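Local coordinates for protein abietadiene synthase, chloroplastic (Abies grandis, PDB 3S9V) that belongs to the terpene synthase family and joins an N-terminal terpene synthase domain to a metal-binding terpene synthase domain in one mostly helical chain, at residues E34-E39 and N460-E465; D402-D405 and K410-I413; Y423-S428 and L746-A751; V577-T582 and N604-Q609. All blocks are in the same frame, centred on the assembly; numbering follows the deposited sequence.

Contact 1: residues E34-E39 and N460-E465; sequences ETLISE and NEKYLE
L36 holds CG beside its backbone N (chi1 -74°), which brings its methyls to K462 and E465 on helix 461-491. E39 and K462 both run extended beyond CG and cross near their charged ends. There OE2 of E39 and NZ of K462 form a salt bridge at 3.0 Å, though the hydrogen bond within it is weak. Both methyls of L36 meet E465. CD1 of L36 lies 3.7 Å from CG of E465, and the two side chains cross at about a right angle. CD2 of L36 also reaches K462, 3.8 Å from its CB. The two helix segments run closer to antiparallel than parallel, with 138° between their directions and their axes 10.0 Å apart at closest. The contact joins helix 29-46 near the N terminus to the first turns of helix 461-491. L36 continues along that helix onto L466 and L469, and the E465 carboxylate makes its own salt bridge with R32. The buried leucine thus touches the aliphatic parts of partly exposed charged residues. OE2 of E39 and OE2 of E465 are 6.6 Å apart, and the positive charges of K462 and R32 probably offset their mutual repulsion.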
loop_
_atom_site.group_PDB
_atom_site.type_symbol
_atom_site.label_atom_id
_atom_site.label_comp_id
_atom_site.label_asym_id
_atom_site.label_seq_id
_atom_site.Cartn_x
_atom_site.Cartn_y
_atom_site.Cartn_z
ATOM N N GLU A 34 1.500 -4.804 24.312
ATOM C CA GLU A 34 0.720 -3.731 24.906
ATOM C C GLU A 34 1.585 -2.468 24.998
ATOM O O GLU A 34 1.133 -1.360 24.694
ATOM C CB GLU A 34 0.234 -4.159 26.296
ATOM C CG GLU A 34 -0.676 -3.153 26.999
ATOM C CD GLU A 34 -1.486 -3.780 28.138
ATOM O OE1 GLU A 34 -0.880 -4.415 29.032
ATOM O OE2 GLU A 34 -2.731 -3.632 28.133
ATOM N N THR A 35 2.836 -2.649 25.404
ATOM C CA THR A 35 3.770 -1.542 25.541
ATOM C C THR A 35 3.967 -0.845 24.201
ATOM O O THR A 35 3.823 0.371 24.095
ATOM C CB THR A 35 5.138 -2.039 26.061
ATOM O OG1 THR A 35 4.958 -2.664 27.335
ATOM C CG2 THR A 35 6.115 -0.884 26.208
ATOM N N LEU A 36 4.299 -1.624 23.180
ATOM C CA LEU A 36 4.515 -1.080 21.852
ATOM C C LEU A 36 3.309 -0.293 21.358
ATOM O O LEU A 36 3.454 0.778 20.764
ATOM C CB LEU A 36 4.842 -2.212 20.881
ATOM C CG LEU A 36 6.256 -2.769 21.057
ATOM C CD1 LEU A 36 6.406 -4.109 20.351
ATOM C CD2 LEU A 36 7.243 -1.763 20.502
ATOM N N ILE A 37 2.119 -0.818 21.619
ATOM C CA ILE A 37 0.894 -0.166 21.187
ATOM C C ILE A 37 0.689 1.189 21.848
ATOM O O ILE A 37 0.275 2.144 21.194
ATOM C CB ILE A 37 -0.347 -1.057 21.456
ATOM C CG1 ILE A 37 -0.281 -2.317 20.590
ATOM C CG2 ILE A 37 -1.621 -0.309 21.121
ATOM C CD1 ILE A 37 -1.469 -3.241 20.759
ATOM N N SER A 38 0.971 1.285 23.141
ATOM C CA SER A 38 0.786 2.563 23.813
ATOM C C SER A 38 1.872 3.549 23.368
ATOM O O SER A 38 1.640 4.756 23.315
ATOM C CB SER A 38 0.804 2.382 25.338
ATOM O OG SER A 38 2.079 1.973 25.795
ATOM N N GLU A 39 3.048 3.028 23.027
ATOM C CA GLU A 39 4.151 3.876 22.591
ATOM C C GLU A 39 3.912 4.421 21.191
ATOM O O GLU A 39 4.261 5.563 20.887
ATOM C CB GLU A 39 5.468 3.098 22.634
ATOM C CG GLU A 39 5.992 2.872 24.043
ATOM C CD GLU A 39 7.299 2.099 24.072
ATOM O OE1 GLU A 39 7.915 2.016 25.158
ATOM O OE2 GLU A 39 7.706 1.571 23.015
ATOM N N ASN A 460 10.958 3.051 11.823
ATOM C CA ASN A 460 11.089 2.829 13.253
ATOM C C ASN A 460 11.086 1.339 13.586
ATOM O O ASN A 460 10.296 0.573 13.040
ATOM C CB ASN A 460 9.918 3.532 13.953
ATOM C CG ASN A 460 10.010 3.473 15.458
ATOM O OD1 ASN A 460 9.981 2.399 16.053
ATOM N ND2 ASN A 460 10.116 4.640 16.089
ATOM N N GLU A 461 11.970 0.947 14.496
ATOM C CA GLU A 461 12.086 -0.439 14.936
ATOM C C GLU A 461 10.820 -0.930 15.648
ATOM O O GLU A 461 10.503 -2.118 15.613
ATOM C CB GLU A 461 13.273 -0.580 15.890
ATOM C CG GLU A 461 14.632 -0.309 15.265
ATOM C CD GLU A 461 15.201 -1.520 14.557
ATOM O OE1 GLU A 461 16.338 -1.427 14.045
ATOM O OE2 GLU A 461 14.514 -2.566 14.516
ATOM N N LYS A 462 10.104 -0.018 16.291
ATOM C CA LYS A 462 8.898 -0.385 17.025
ATOM C C LYS A 462 7.732 -0.875 16.169
ATOM O O LYS A 462 6.990 -1.760 16.592
ATOM C CB LYS A 462 8.463 0.781 17.917
ATOM C CG LYS A 462 9.471 1.056 19.014
ATOM C CD LYS A 462 9.044 2.169 19.949
ATOM C CE LYS A 462 10.067 2.324 21.071
ATOM N NZ LYS A 462 9.792 3.504 21.937
ATOM N N TYR A 463 7.559 -0.310 14.975
ATOM C CA TYR A 463 6.483 -0.754 14.102
ATOM C C TYR A 463 6.751 -2.211 13.731
ATOM O O TYR A 463 5.873 -3.062 13.835
ATOM C CB TYR A 463 6.432 0.065 12.802
ATOM C CG TYR A 463 6.010 1.512 12.933
ATOM C CD1 TYR A 463 4.998 1.892 13.812
ATOM C CD2 TYR A 463 6.575 2.493 12.118
ATOM C CE1 TYR A 463 4.555 3.212 13.875
ATOM C CE2 TYR A 463 6.140 3.816 12.168
ATOM C CZ TYR A 463 5.130 4.170 13.050
ATOM O OH TYR A 463 4.697 5.478 13.114
ATOM N N LEU A 464 7.978 -2.481 13.292
ATOM C CA LEU A 464 8.379 -3.816 12.870
ATOM C C LEU A 464 8.353 -4.832 14.006
ATOM O O LEU A 464 7.952 -5.982 13.813
ATOM C CB LEU A 464 9.781 -3.778 12.254
ATOM C CG LEU A 464 10.231 -5.116 11.657
ATOM C CD1 LEU A 464 9.183 -5.613 10.658
ATOM C CD2 LEU A 464 11.578 -4.957 10.988
ATOM N N GLU A 465 8.787 -4.412 15.187
ATOM C CA GLU A 465 8.792 -5.299 16.335
ATOM C C GLU A 465 7.358 -5.724 16.627
ATOM O O GLU A 465 7.081 -6.902 16.851
ATOM C CB GLU A 465 9.381 -4.582 17.550
ATOM C CG GLU A 465 9.474 -5.441 18.798
ATOM C CD GLU A 465 10.112 -4.708 19.964
ATOM O OE1 GLU A 465 10.295 -5.339 21.028
ATOM O OE2 GLU A 465 10.432 -3.507 19.816
#

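Contact 2: residues D402-D405 and K410-I413; sequences DAFD and KKNI
The type II beta turn D402-D405 sets A403 and F404 against N412, the N-cap residue of helix 413-422. Both segments lie in the loop that links helix 381-397 to this helix, within the N-terminal terpene synthase family region. N412 carries CG anti to its backbone N (chi1 -175°), and its amide lies flat on the F404 ring. The amide and ring planes are only 19° apart, so the two groups are stacked. CG of N412 sits 3.7 Å above the ring plane of F404, over its centre. ND2 of N412 is over the same face, 3.4 Å from CZ of F404. CB of N412 adds a CH-pi contact, 4.1 Å from the F404 ring centroid. The other end of the amide holds the turn backbone. F404 N donates to N412 OD1 at 3.1 Å and 156°, coming from above the carbonyl plane and not along a lone pair. Water 1 donates to N412 OD1 and to D402 O, at 3.2 Å in each case, and so bridges the turn to the cap. Beside them F404 CA makes a CA-H...O contact of 3.4 Å with K411 O. ND2 of N412 is bound by N440 OD1, and OD1 of N412 also takes a weak capping bond from G415 N. One buried amide thus serves the helix start, the turn and the aromatic ring together. Bonds at both its oxygen and its nitrogen should fix its rotation, and the flat stack on F404 fits that fixed plane.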
loop_
_atom_site.group_PDB
_atom_site.type_symbol
_atom_site.label_atom_id
_atom_site.label_comp_id
_atom_site.label_asym_id
_atom_site.label_seq_id
_atom_site.Cartn_x
_atom_site.Cartn_y
_atom_site.Cartn_z
ATOM N N ASP A 402 18.486 -4.300 -8.305
ATOM C CA ASP A 402 18.761 -5.540 -7.590
ATOM C C ASP A 402 18.166 -5.574 -6.187
ATOM O O ASP A 402 18.044 -4.538 -5.528
ATOM C CB ASP A 402 20.274 -5.758 -7.507
ATOM C CG ASP A 402 20.947 -5.689 -8.867
ATOM O OD1 ASP A 402 20.553 -6.466 -9.765
ATOM O OD2 ASP A 402 21.871 -4.859 -9.035
ATOM N N ALA A 403 17.802 -6.774 -5.739
ATOM C CA ALA A 403 17.226 -6.954 -4.412
ATOM C C ALA A 403 18.239 -6.592 -3.335
ATOM O O ALA A 403 19.420 -6.932 -3.430
ATOM C CB ALA A 403 16.758 -8.394 -4.225
ATOM N N PHE A 404 17.759 -5.892 -2.311
ATOM C CA PHE A 404 18.593 -5.454 -1.196
ATOM C C PHE A 404 19.831 -4.662 -1.648
ATOM O O PHE A 404 20.884 -4.728 -1.008
ATOM C CB PHE A 404 19.016 -6.666 -0.353
ATOM C CG PHE A 404 17.873 -7.562 0.033
ATOM C CD1 PHE A 404 17.566 -8.688 -0.729
ATOM C CD2 PHE A 404 17.087 -7.270 1.147
ATOM C CE1 PHE A 404 16.490 -9.514 -0.389
ATOM C CE2 PHE A 404 16.008 -8.086 1.496
ATOM C CZ PHE A 404 15.709 -9.211 0.725
ATOM N N ASP A 405 19.699 -3.912 -2.740
ATOM C CA ASP A 405 20.807 -3.111 -3.269
ATOM C C ASP A 405 21.451 -2.290 -2.158
ATOM O O ASP A 405 20.795 -1.455 -1.529
ATOM C CB ASP A 405 20.315 -2.178 -4.379
ATOM C CG ASP A 405 21.446 -1.391 -5.019
ATOM O OD1 ASP A 405 22.038 -0.527 -4.341
ATOM O OD2 ASP A 405 21.752 -1.640 -6.204
ATOM N N LYS A 410 16.123 2.371 0.492
ATOM C CA LYS A 410 15.032 1.481 0.908
ATOM C C LYS A 410 15.659 0.105 1.119
ATOM O O LYS A 410 16.530 -0.293 0.345
ATOM C CB LYS A 410 13.975 1.363 -0.195
ATOM C CG LYS A 410 13.087 2.578 -0.376
ATOM C CD LYS A 410 12.036 2.647 0.708
ATOM C CE LYS A 410 10.996 3.706 0.389
ATOM N NZ LYS A 410 9.894 3.664 1.385
ATOM N N LYS A 411 15.216 -0.626 2.138
ATOM C CA LYS A 411 15.776 -1.951 2.407
ATOM C C LYS A 411 15.667 -2.906 1.209
ATOM O O LYS A 411 16.633 -3.580 0.862
ATOM C CB LYS A 411 15.096 -2.579 3.624
ATOM C CG LYS A 411 15.572 -3.991 3.935
ATOM C CD LYS A 411 14.874 -4.559 5.160
ATOM C CE LYS A 411 15.280 -6.010 5.400
ATOM N NZ LYS A 411 14.654 -6.600 6.623
ATOM N N ASN A 412 14.497 -2.973 0.579
ATOM C CA ASN A 412 14.319 -3.857 -0.571
ATOM C C ASN A 412 13.114 -3.439 -1.402
ATOM O O ASN A 412 12.055 -4.060 -1.338
ATOM C CB ASN A 412 14.152 -5.311 -0.114
ATOM C CG ASN A 412 14.089 -6.295 -1.286
ATOM O OD1 ASN A 412 14.673 -6.057 -2.348
ATOM N ND2 ASN A 412 13.403 -7.415 -1.085
ATOM N N ILE A 413 13.289 -2.390 -2.193
ATOM C CA ILE A 413 12.217 -1.890 -3.026
ATOM C C ILE A 413 11.819 -2.935 -4.065
ATOM O O ILE A 413 10.644 -3.050 -4.418
ATOM C CB ILE A 413 12.635 -0.566 -3.720
ATOM C CG1 ILE A 413 11.395 0.178 -4.200
ATOM C CG2 ILE A 413 13.581 -0.845 -4.885
ATOM C CD1 ILE A 413 10.464 0.585 -3.073
HETATM O O HOH W 1 15.933 -3.393 -3.489
#

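Contact 3: residues Y423-S428 and L746-A751; sequences YPWHKS and LVFETA
The ring of F748 reaches the loop with its far end, and W425 and H426 both meet that end. W425 lies oblique to it: the F748 ring and the five-membered ring of W425 have planes 40° apart and centroids 5.6 Å apart. CZ of F748 is 3.6 Å from NE1 of W425, and this nitrogen sits at the edge of the phenyl ring, near its plane. Further along, CE2 of F748 packs 3.7 Å from CZ2 of W425. H426 is turned differently. Its own edge faces F748, with CZ of F748 in the imidazole plane, 4.0 Å from CD2 of H426. CG of F748 points opposite the backbone N (chi1 -167°), which projects the ring from the helix toward both partners. In this mostly helical terpene synthase fold, the contact joins the link between helix 413-422 and helix 430-440 to helix 741-757, more than 300 residues later. Helix 712-736 packs against the same three side chains. N731 OD1 accepts bonds from both NE1 of W425 and NE2 of H426, L727 touches H426, and F734 stacks on F748. R752, just past the helix segment, makes a cation-pi contact with W425 and donates to its backbone O.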
loop_
_atom_site.group_PDB
_atom_site.type_symbol
_atom_site.label_atom_id
_atom_site.label_comp_id
_atom_site.label_asym_id
_atom_site.label_seq_id
_atom_site.Cartn_x
_atom_site.Cartn_y
_atom_site.Cartn_z
ATOM N N TYR A 423 0.870 -9.490 -7.020
ATOM C CA TYR A 423 -0.314 -9.537 -6.163
ATOM C C TYR A 423 -0.959 -8.163 -5.962
ATOM O O TYR A 423 -0.911 -7.593 -4.861
ATOM C CB TYR A 423 0.054 -10.142 -4.807
ATOM C CG TYR A 423 0.596 -11.551 -4.917
ATOM C CD1 TYR A 423 -0.217 -12.599 -5.349
ATOM C CD2 TYR A 423 1.932 -11.827 -4.632
ATOM C CE1 TYR A 423 0.287 -13.893 -5.501
ATOM C CE2 TYR A 423 2.448 -13.118 -4.780
ATOM C CZ TYR A 423 1.620 -14.145 -5.216
ATOM O OH TYR A 423 2.130 -15.415 -5.376
ATOM N N PRO A 424 -1.567 -7.612 -7.032
ATOM C CA PRO A 424 -2.233 -6.306 -6.997
ATOM C C PRO A 424 -3.421 -6.329 -6.043
ATOM O O PRO A 424 -3.768 -7.369 -5.490
ATOM C CB PRO A 424 -2.706 -6.104 -8.439
ATOM C CG PRO A 424 -1.796 -6.951 -9.237
ATOM C CD PRO A 424 -1.625 -8.178 -8.389
ATOM N N TRP A 425 -4.037 -5.164 -5.886
ATOM C CA TRP A 425 -5.204 -4.947 -5.040
ATOM C C TRP A 425 -6.182 -6.137 -4.965
ATOM O O TRP A 425 -6.380 -6.741 -3.910
ATOM C CB TRP A 425 -5.925 -3.699 -5.568
ATOM C CG TRP A 425 -7.224 -3.342 -4.910
ATOM C CD1 TRP A 425 -8.426 -3.178 -5.526
ATOM C CD2 TRP A 425 -7.435 -3.028 -3.529
ATOM N NE1 TRP A 425 -9.378 -2.775 -4.618
ATOM C CE2 TRP A 425 -8.796 -2.677 -3.384
ATOM C CE3 TRP A 425 -6.604 -3.006 -2.399
ATOM C CZ2 TRP A 425 -9.349 -2.308 -2.158
ATOM C CZ3 TRP A 425 -7.155 -2.636 -1.177
ATOM C CH2 TRP A 425 -8.517 -2.292 -1.068
ATOM N N HIS A 426 -6.779 -6.480 -6.094
ATOM C CA HIS A 426 -7.756 -7.558 -6.131
ATOM C C HIS A 426 -7.244 -8.970 -5.871
ATOM O O HIS A 426 -8.031 -9.910 -5.886
ATOM C CB HIS A 426 -8.498 -7.518 -7.468
ATOM C CG HIS A 426 -9.311 -6.276 -7.660
ATOM N ND1 HIS A 426 -9.392 -5.616 -8.867
ATOM C CD2 HIS A 426 -10.078 -5.573 -6.796
ATOM C CE1 HIS A 426 -10.172 -4.558 -8.738
ATOM N NE2 HIS A 426 -10.603 -4.509 -7.491
ATOM N N LYS A 427 -5.945 -9.118 -5.627
ATOM C CA LYS A 427 -5.353 -10.430 -5.379
ATOM C C LYS A 427 -4.518 -10.435 -4.111
ATOM O O LYS A 427 -3.893 -11.440 -3.781
ATOM C CB LYS A 427 -4.441 -10.850 -6.535
ATOM C CG LYS A 427 -5.099 -10.946 -7.885
ATOM C CD LYS A 427 -4.089 -11.427 -8.907
ATOM C CE LYS A 427 -4.653 -11.395 -10.307
ATOM N NZ LYS A 427 -3.655 -11.891 -11.295
ATOM N N SER A 428 -4.504 -9.312 -3.407
ATOM C CA SER A 428 -3.717 -9.197 -2.196
ATOM C C SER A 428 -4.534 -9.378 -0.912
ATOM O O SER A 428 -5.348 -8.523 -0.557
ATOM C CB SER A 428 -3.013 -7.841 -2.182
ATOM O OG SER A 428 -2.200 -7.705 -1.029
ATOM N N LEU A 746 -16.193 -9.367 4.493
ATOM C CA LEU A 746 -16.656 -10.717 4.175
ATOM C C LEU A 746 -17.032 -10.825 2.709
ATOM O O LEU A 746 -16.751 -11.823 2.063
ATOM C CB LEU A 746 -17.864 -11.093 5.031
ATOM C CG LEU A 746 -17.561 -11.586 6.441
ATOM C CD1 LEU A 746 -18.860 -11.765 7.203
ATOM C CD2 LEU A 746 -16.791 -12.903 6.367
ATOM N N VAL A 747 -17.672 -9.792 2.183
ATOM C CA VAL A 747 -18.075 -9.812 0.793
ATOM C C VAL A 747 -16.904 -9.585 -0.163
ATOM O O VAL A 747 -16.676 -10.382 -1.072
ATOM C CB VAL A 747 -19.156 -8.752 0.514
ATOM C CG1 VAL A 747 -19.504 -8.739 -0.982
ATOM C CG2 VAL A 747 -20.399 -9.060 1.323
ATOM N N PHE A 748 -16.155 -8.507 0.064
ATOM C CA PHE A 748 -15.034 -8.135 -0.798
ATOM C C PHE A 748 -13.826 -9.078 -0.741
ATOM O O PHE A 748 -13.194 -9.361 -1.757
ATOM C CB PHE A 748 -14.594 -6.706 -0.458
ATOM C CG PHE A 748 -13.665 -6.101 -1.467
ATOM C CD1 PHE A 748 -14.127 -5.727 -2.719
ATOM C CD2 PHE A 748 -12.321 -5.918 -1.170
ATOM C CE1 PHE A 748 -13.265 -5.180 -3.659
ATOM C CE2 PHE A 748 -11.452 -5.373 -2.110
ATOM C CZ PHE A 748 -11.926 -5.004 -3.349
ATOM N N GLU A 749 -13.495 -9.555 0.452
ATOM C CA GLU A 749 -12.361 -10.459 0.616
ATOM C C GLU A 749 -12.649 -11.826 0.016
ATOM O O GLU A 749 -11.743 -12.497 -0.483
ATOM C CB GLU A 749 -12.016 -10.620 2.093
ATOM C CG GLU A 749 -11.553 -9.339 2.775
ATOM C CD GLU A 749 -10.343 -8.720 2.104
ATOM O OE1 GLU A 749 -9.435 -9.473 1.699
ATOM O OE2 GLU A 749 -10.295 -7.480 1.990
ATOM N N THR A 750 -13.906 -12.251 0.076
ATOM C CA THR A 750 -14.265 -13.537 -0.492
ATOM C C THR A 750 -14.024 -13.466 -2.006
ATOM O O THR A 750 -13.521 -14.418 -2.593
ATOM C CB THR A 750 -15.735 -13.915 -0.165
ATOM O OG1 THR A 750 -15.853 -14.216 1.235
ATOM C CG2 THR A 750 -16.162 -15.131 -0.954
ATOM N N ALA A 751 -14.353 -12.337 -2.637
ATOM C CA ALA A 751 -14.110 -12.191 -4.078
ATOM C C ALA A 751 -12.595 -12.227 -4.341
ATOM O O ALA A 751 -12.136 -12.861 -5.288
ATOM C CB ALA A 751 -14.709 -10.866 -4.607
#

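Contact 4: residues V577-T582 and N604-Q609; sequences VGFYNT and NVWKVQ
The backbones stay well apart here, with CA of F579 and CA of W606 11.0 Å from each other, and the rings of F579 and W606 meet between helix 570-594 and helix 599-621. Both helices belong to the metal-binding terpene synthase region, and the contact is buried packing within its helical fold. F579 and W606 make a T-shaped (edge-to-face) pair. The edge of F579 points at the face of W606, with planes at 82° and the F579 ring centroid 4.8 Å from that of the W606 five-membered ring. A trans first torsion (chi1 180°) sends the F579 ring out from helix 570-594, edge first, at the indole. W606 keeps CG beside its own backbone N (chi1 -81°), and this places the indole face before that edge. The side chains run past each other in opposite directions. F583 touches both rings, F533 of helix 521-541 meets F579 edge-to-face, and T643 and I647 of helix 641-648 also touch W606. CE1 of F579 comes to 3.6 Å from CE2 of W606, and CZ of F579 lies 3.7 Å from CD2 of W606.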
loop_
_atom_site.group_PDB
_atom_site.type_symbol
_atom_site.label_atom_id
_atom_site.label_comp_id
_atom_site.label_asym_id
_atom_site.label_seq_id
_atom_site.Cartn_x
_atom_site.Cartn_y
_atom_site.Cartn_z
ATOM N N VAL A 577 -26.537 -36.531 6.505
ATOM C CA VAL A 577 -26.511 -36.636 7.961
ATOM C C VAL A 577 -25.486 -35.644 8.499
ATOM O O VAL A 577 -25.767 -34.903 9.442
ATOM C CB VAL A 577 -26.156 -38.076 8.430
ATOM C CG1 VAL A 577 -25.987 -38.112 9.941
ATOM C CG2 VAL A 577 -27.265 -39.043 8.022
ATOM N N GLY A 578 -24.306 -35.630 7.882
ATOM C CA GLY A 578 -23.266 -34.703 8.288
ATOM C C GLY A 578 -23.739 -33.267 8.107
ATOM O O GLY A 578 -23.569 -32.432 8.993
ATOM N N PHE A 579 -24.346 -32.984 6.958
ATOM C CA PHE A 579 -24.862 -31.652 6.653
ATOM C C PHE A 579 -25.841 -31.219 7.743
ATOM O O PHE A 579 -25.723 -30.132 8.301
ATOM C CB PHE A 579 -25.567 -31.671 5.287
ATOM C CG PHE A 579 -26.148 -30.341 4.869
ATOM C CD1 PHE A 579 -25.340 -29.348 4.333
ATOM C CD2 PHE A 579 -27.514 -30.094 4.989
ATOM C CE1 PHE A 579 -25.882 -28.131 3.918
ATOM C CE2 PHE A 579 -28.067 -28.877 4.579
ATOM C CZ PHE A 579 -27.248 -27.896 4.042
ATOM N N TYR A 580 -26.805 -32.088 8.034
ATOM C CA TYR A 580 -27.838 -31.856 9.046
ATOM C C TYR A 580 -27.256 -31.658 10.456
ATOM O O TYR A 580 -27.655 -30.744 11.181
ATOM C CB TYR A 580 -28.816 -33.041 9.025
ATOM C CG TYR A 580 -29.923 -33.054 10.070
ATOM C CD1 TYR A 580 -29.823 -33.853 11.216
ATOM C CD2 TYR A 580 -31.103 -32.342 9.870
ATOM C CE1 TYR A 580 -30.883 -33.949 12.132
ATOM C CE2 TYR A 580 -32.163 -32.429 10.775
ATOM C CZ TYR A 580 -32.048 -33.235 11.902
ATOM O OH TYR A 580 -33.108 -33.323 12.781
ATOM N N ASN A 581 -26.316 -32.509 10.847
ATOM C CA ASN A 581 -25.720 -32.379 12.172
ATOM C C ASN A 581 -24.911 -31.086 12.290
ATOM O O ASN A 581 -24.980 -30.387 13.300
ATOM C CB ASN A 581 -24.823 -33.582 12.484
ATOM C CG ASN A 581 -25.606 -34.878 12.595
ATOM O OD1 ASN A 581 -26.789 -34.871 12.931
ATOM N ND2 ASN A 581 -24.942 -36.001 12.324
ATOM N N THR A 582 -24.148 -30.771 11.252
ATOM C CA THR A 582 -23.343 -29.567 11.261
ATOM C C THR A 582 -24.208 -28.316 11.355
ATOM O O THR A 582 -23.961 -27.453 12.196
ATOM C CB THR A 582 -22.466 -29.471 10.008
ATOM O OG1 THR A 582 -21.452 -30.481 10.055
ATOM C CG2 THR A 582 -21.813 -28.108 9.918
ATOM N N ASN A 604 -33.268 -21.174 3.862
ATOM C CA ASN A 604 -33.523 -20.385 2.670
ATOM C C ASN A 604 -32.208 -20.118 1.935
ATOM O O ASN A 604 -32.153 -20.172 0.704
ATOM C CB ASN A 604 -34.204 -19.068 3.053
ATOM C CG ASN A 604 -34.724 -18.313 1.852
ATOM O OD1 ASN A 604 -34.292 -17.198 1.571
ATOM N ND2 ASN A 604 -35.660 -18.920 1.133
ATOM N N VAL A 605 -31.142 -19.837 2.682
ATOM C CA VAL A 605 -29.849 -19.599 2.053
ATOM C C VAL A 605 -29.514 -20.822 1.210
ATOM O O VAL A 605 -29.173 -20.694 0.029
ATOM C CB VAL A 605 -28.722 -19.392 3.089
ATOM C CG1 VAL A 605 -27.346 -19.391 2.388
ATOM C CG2 VAL A 605 -28.939 -18.086 3.833
ATOM N N TRP A 606 -29.627 -22.004 1.819
ATOM C CA TRP A 606 -29.333 -23.261 1.129
ATOM C C TRP A 606 -30.351 -23.607 0.038
ATOM O O TRP A 606 -29.996 -24.206 -0.982
ATOM C CB TRP A 606 -29.222 -24.417 2.140
ATOM C CG TRP A 606 -27.874 -24.479 2.811
ATOM C CD1 TRP A 606 -27.585 -24.157 4.102
ATOM C CD2 TRP A 606 -26.624 -24.803 2.188
ATOM N NE1 TRP A 606 -26.230 -24.250 4.323
ATOM C CE2 TRP A 606 -25.617 -24.644 3.164
ATOM C CE3 TRP A 606 -26.257 -25.206 0.892
ATOM C CZ2 TRP A 606 -24.256 -24.873 2.890
ATOM C CZ3 TRP A 606 -24.903 -25.433 0.617
ATOM C CH2 TRP A 606 -23.920 -25.264 1.617
ATOM N N LYS A 607 -31.608 -23.227 0.248
ATOM C CA LYS A 607 -32.655 -23.492 -0.735
ATOM C C LYS A 607 -32.227 -22.953 -2.094
ATOM O O LYS A 607 -32.245 -23.673 -3.086
ATOM C CB LYS A 607 -33.967 -22.826 -0.308
ATOM C CG LYS A 607 -35.060 -22.826 -1.378
ATOM C CD LYS A 607 -36.274 -22.031 -0.921
ATOM C CE LYS A 607 -37.293 -21.847 -2.041
ATOM N NZ LYS A 607 -37.789 -23.150 -2.570
ATOM N N VAL A 608 -31.824 -21.686 -2.130
ATOM C CA VAL A 608 -31.408 -21.052 -3.377
ATOM C C VAL A 608 -30.127 -21.660 -3.937
ATOM O O VAL A 608 -29.972 -21.789 -5.151
ATOM C CB VAL A 608 -31.225 -19.525 -3.181
ATOM C CG1 VAL A 608 -30.718 -18.872 -4.469
ATOM C CG2 VAL A 608 -32.565 -18.903 -2.769
ATOM N N GLN A 609 -29.217 -22.046 -3.049
ATOM C CA GLN A 609 -27.954 -22.645 -3.464
ATOM C C GLN A 609 -28.178 -23.999 -4.147
ATOM O O GLN A 609 -27.615 -24.273 -5.216
ATOM C CB GLN A 609 -27.039 -22.844 -2.258
ATOM C CG GLN A 609 -25.645 -23.323 -2.626
ATOM C CD GLN A 609 -24.919 -22.307 -3.485
ATOM O OE1 GLN A 609 -24.754 -21.157 -3.084
ATOM N NE2 GLN A 609 -24.485 -22.723 -4.671
#

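From the N terminus, helix 29-46 supplies the first half of contact 1, which closes only at helix 461-491 and encloses a loop of 420 residues. Contact 2 is nested inside that loop and closes a short one of its own, with four residues between its segments. Contact 3 opens at 423-428, before contact 1 has closed, so the two cross along the chain. It closes at helix 741-757. Contact 4 is nested within the loop of contact 3. Contacts 1 and 3 tie helix 29-46 and the 423-428 linker to helices 461-491 and 741-757. Contact 2 ties a loop turn to the start of helix 413-422, and contact 4 joins two neighbouring helices of the metal-binding region.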